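Long-range contact in alkaline phosphatase (Thermus thermophilus, PDB 7KWD), which probably hydrolyses phosphate monoesters as a homodimeric metalloenzyme carrying zinc and magnesium ions: residues Q345-L353 and P405-M413. Numbering follows the deposited sequence.
Sequences QRASFEHML and PANTMAWAM
M409 lays its CB squarely over one face of the F349 ring, 3.9 Å from the ring centroid and 8° off the normal, a CH-pi contact. Its SD, oblique to the same ring in a Met-aromatic contact, lies between that ring and L353. The 3.3 Å from M409 SD to L353 CD1 is short, and since the L353 side chain has unusual torsions, this spacing is doubtful. The M409 chain bends about its CG-SD bond (chi3 76°), bringing M409 CE back to F349 CD1 at 3.6 Å and against the methyl of M352, with CE to CE 4.0 Å. M413 supplies the second Met-aromatic contact, its SD coming in at the ring edge 3.8 Å from F349 CZ. The segments 349-353 and 406-412 of the two helices cross at 104°, their axes 10.9 Å apart at closest approach; S348 N-caps the first, its OG accepting from H351 N. The crossing belongs to a helical part of the alkaline phosphatase fold near the zinc ligand H279: the side chain of A406 is about 7 Å from that of H279, whose carbonyl O accepts from N407 ND2. A406 CB faces F349 CD2, and A410 CB lies 3.9 Å from F349 CE2. With an alanine in place of F349, M409 and M413 would probably lose their shared aromatic partner, and a gap would open beside A406 and A410. At one end of the interface, L353 CD2 rests against P405 CG. At the other, Q345 NE2 brushes M413 CE, while Q345 OE1 is hydrogen-bonded to K373 NZ. W411 leaves this interface for the second subunit, where its indole makes a cation-pi contact with R400 of that chain.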
loop_
_atom_site.group_PDB
_atom_site.type_symbol
_atom_site.label_atom_id
_atom_site.label_comp_id
_atom_site.label_asym_id
_atom_site.label_seq_id
_atom_site.Cartn_x
_atom_site.Cartn_y
_atom_site.Cartn_z
ATOM N N GLN A 345 -15.185 3.400 19.010
ATOM C CA GLN A 345 -14.006 3.023 19.789
ATOM C C GLN A 345 -13.582 4.155 20.715
ATOM O O GLN A 345 -13.694 5.334 20.384
ATOM C CB GLN A 345 -12.867 2.615 18.865
ATOM C CG GLN A 345 -13.211 1.371 18.095
ATOM C CD GLN A 345 -12.011 0.714 17.508
ATOM O OE1 GLN A 345 -10.898 1.129 17.760
ATOM N NE2 GLN A 345 -12.226 -0.337 16.734
ATOM N N ARG A 346 -13.140 3.776 21.919
ATOM C CA ARG A 346 -12.810 4.732 22.963
ATOM C C ARG A 346 -11.464 4.444 23.628
ATOM O O ARG A 346 -11.048 5.221 24.501
ATOM C CB ARG A 346 -13.909 4.766 24.051
ATOM C CG ARG A 346 -15.263 5.327 23.601
ATOM C CD ARG A 346 -15.221 6.838 23.421
ATOM N NE ARG A 346 -16.494 7.328 22.921
ATOM C CZ ARG A 346 -16.837 7.364 21.639
ATOM N NH1 ARG A 346 -15.993 6.952 20.696
ATOM N NH2 ARG A 346 -18.023 7.837 21.297
ATOM N N ALA A 347 -10.775 3.363 23.257
ATOM C CA ALA A 347 -9.445 3.113 23.804
ATOM C C ALA A 347 -8.696 2.142 22.892
ATOM O O ALA A 347 -9.284 1.451 22.051
ATOM C CB ALA A 347 -9.522 2.553 25.238
ATOM N N SER A 348 -7.379 2.117 23.062
ATOM C CA SER A 348 -6.527 1.200 22.327
ATOM C C SER A 348 -6.441 -0.159 23.019
ATOM O O SER A 348 -6.746 -0.300 24.198
ATOM C CB SER A 348 -5.119 1.781 22.231
ATOM O OG SER A 348 -4.545 1.885 23.539
ATOM N N PHE A 349 -5.972 -1.161 22.272
ATOM C CA PHE A 349 -5.634 -2.454 22.862
ATOM C C PHE A 349 -4.637 -2.303 24.012
ATOM O O PHE A 349 -4.662 -3.089 24.961
ATOM C CB PHE A 349 -5.043 -3.371 21.789
ATOM C CG PHE A 349 -6.055 -3.947 20.814
ATOM C CD1 PHE A 349 -7.393 -4.057 21.144
ATOM C CD2 PHE A 349 -5.644 -4.407 19.568
ATOM C CE1 PHE A 349 -8.292 -4.612 20.253
ATOM C CE2 PHE A 349 -6.540 -4.946 18.679
ATOM C CZ PHE A 349 -7.866 -5.059 19.027
ATOM N N GLU A 350 -3.729 -1.334 23.915
ATOM C CA GLU A 350 -2.703 -1.134 24.937
ATOM C C GLU A 350 -3.327 -0.704 26.244
ATOM O O GLU A 350 -2.920 -1.154 27.324
ATOM C CB GLU A 350 -1.696 -0.090 24.451
ATOM C CG GLU A 350 -0.752 0.459 25.514
ATOM C CD GLU A 350 0.233 1.486 24.939
ATOM O OE1 GLU A 350 0.015 2.704 25.129
ATOM O OE2 GLU A 350 1.215 1.074 24.285
ATOM N N HIS A 351 -4.319 0.174 26.159
ATOM C CA HIS A 351 -5.004 0.636 27.360
ATOM C C HIS A 351 -5.908 -0.449 27.911
ATOM O O HIS A 351 -5.890 -0.725 29.115
ATOM C CB HIS A 351 -5.771 1.886 27.016
ATOM C CG HIS A 351 -6.492 2.494 28.162
ATOM N ND1 HIS A 351 -5.905 3.411 29.001
ATOM C CD2 HIS A 351 -7.767 2.346 28.586
ATOM C CE1 HIS A 351 -6.793 3.808 29.890
ATOM N NE2 HIS A 351 -7.932 3.181 29.657
ATOM N N MET A 352 -6.658 -1.119 27.036
ATOM C CA MET A 352 -7.425 -2.284 27.451
ATOM C C MET A 352 -6.550 -3.262 28.222
ATOM O O MET A 352 -6.889 -3.662 29.336
ATOM C CB MET A 352 -8.059 -2.959 26.231
ATOM C CG MET A 352 -9.172 -2.095 25.584
ATOM S SD MET A 352 -9.762 -2.667 23.951
ATOM C CE MET A 352 -10.419 -4.314 24.473
ATOM N N LEU A 353 -5.405 -3.647 27.652
ATOM C CA LEU A 353 -4.531 -4.593 28.337
ATOM C C LEU A 353 -4.128 -4.053 29.706
ATOM O O LEU A 353 -4.093 -4.785 30.699
ATOM C CB LEU A 353 -3.302 -4.866 27.492
ATOM C CG LEU A 353 -3.174 -6.162 26.705
ATOM C CD1 LEU A 353 -4.450 -6.970 26.635
ATOM C CD2 LEU A 353 -2.660 -5.890 25.274
ATOM N N PRO A 405 -0.222 -9.902 23.269
ATOM C CA PRO A 405 -1.453 -10.544 22.792
ATOM C C PRO A 405 -2.337 -9.711 21.850
ATOM O O PRO A 405 -3.393 -10.182 21.449
ATOM C CB PRO A 405 -2.211 -10.813 24.095
ATOM C CG PRO A 405 -1.821 -9.662 24.980
ATOM C CD PRO A 405 -0.394 -9.303 24.608
ATOM N N ALA A 406 -1.889 -8.516 21.465
ATOM C CA ALA A 406 -2.762 -7.602 20.728
ATOM C C ALA A 406 -3.307 -8.219 19.448
ATOM O O ALA A 406 -4.476 -7.998 19.107
ATOM C CB ALA A 406 -2.021 -6.313 20.397
ATOM N N ASN A 407 -2.484 -8.974 18.706
ATOM C CA ASN A 407 -2.972 -9.506 17.440
ATOM C C ASN A 407 -4.055 -10.562 17.658
ATOM O O ASN A 407 -4.961 -10.702 16.833
ATOM C CB ASN A 407 -1.841 -10.107 16.585
ATOM C CG ASN A 407 -0.858 -9.055 16.003
ATOM O OD1 ASN A 407 0.087 -9.436 15.316
ATOM N ND2 ASN A 407 -1.067 -7.765 16.280
ATOM N N THR A 408 -3.963 -11.342 18.741
ATOM C CA THR A 408 -5.073 -12.239 19.062
ATOM C C THR A 408 -6.317 -11.427 19.396
ATOM O O THR A 408 -7.437 -11.785 19.006
ATOM C CB THR A 408 -4.698 -13.170 20.222
ATOM O OG1 THR A 408 -3.555 -13.958 19.857
ATOM C CG2 THR A 408 -5.861 -14.121 20.548
ATOM N N MET A 409 -6.139 -10.309 20.105
ATOM C CA MET A 409 -7.264 -9.418 20.361
ATOM C C MET A 409 -7.921 -8.983 19.054
ATOM O O MET A 409 -9.151 -8.965 18.939
ATOM C CB MET A 409 -6.778 -8.216 21.171
ATOM C CG MET A 409 -6.366 -8.599 22.597
ATOM S SD MET A 409 -5.581 -7.302 23.554
ATOM C CE MET A 409 -6.997 -6.279 23.994
ATOM N N ALA A 410 -7.117 -8.656 18.043
ATOM C CA ALA A 410 -7.698 -8.180 16.795
ATOM C C ALA A 410 -8.509 -9.276 16.131
ATOM O O ALA A 410 -9.643 -9.047 15.694
ATOM C CB ALA A 410 -6.598 -7.676 15.860
ATOM N N TRP A 411 -7.961 -10.495 16.109
ATOM C CA TRP A 411 -8.681 -11.620 15.541
ATOM C C TRP A 411 -9.897 -11.987 16.376
ATOM O O TRP A 411 -10.898 -12.463 15.827
ATOM C CB TRP A 411 -7.750 -12.820 15.410
ATOM C CG TRP A 411 -6.956 -12.816 14.150
ATOM C CD1 TRP A 411 -5.639 -12.480 14.004
ATOM C CD2 TRP A 411 -7.425 -13.188 12.850
ATOM N NE1 TRP A 411 -5.263 -12.621 12.691
ATOM C CE2 TRP A 411 -6.348 -13.046 11.964
ATOM C CE3 TRP A 411 -8.658 -13.618 12.346
ATOM C CZ2 TRP A 411 -6.465 -13.324 10.605
ATOM C CZ3 TRP A 411 -8.771 -13.890 11.007
ATOM C CH2 TRP A 411 -7.682 -13.733 10.147
ATOM N N ALA A 412 -9.842 -11.754 17.681
ATOM C CA ALA A 412 -10.999 -12.026 18.528
ATOM C C ALA A 412 -12.195 -11.168 18.134
ATOM O O ALA A 412 -13.343 -11.604 18.295
ATOM C CB ALA A 412 -10.616 -11.816 19.996
ATOM N N MET A 413 -11.955 -9.963 17.587
ATOM C CA MET A 413 -13.038 -9.077 17.178
ATOM C C MET A 413 -13.170 -8.992 15.659
ATOM O O MET A 413 -13.558 -7.955 15.119
ATOM C CB MET A 413 -12.858 -7.686 17.784
ATOM C CG MET A 413 -11.642 -6.917 17.297
ATOM S SD MET A 413 -11.549 -5.331 18.171
ATOM C CE MET A 413 -12.679 -4.325 17.242
#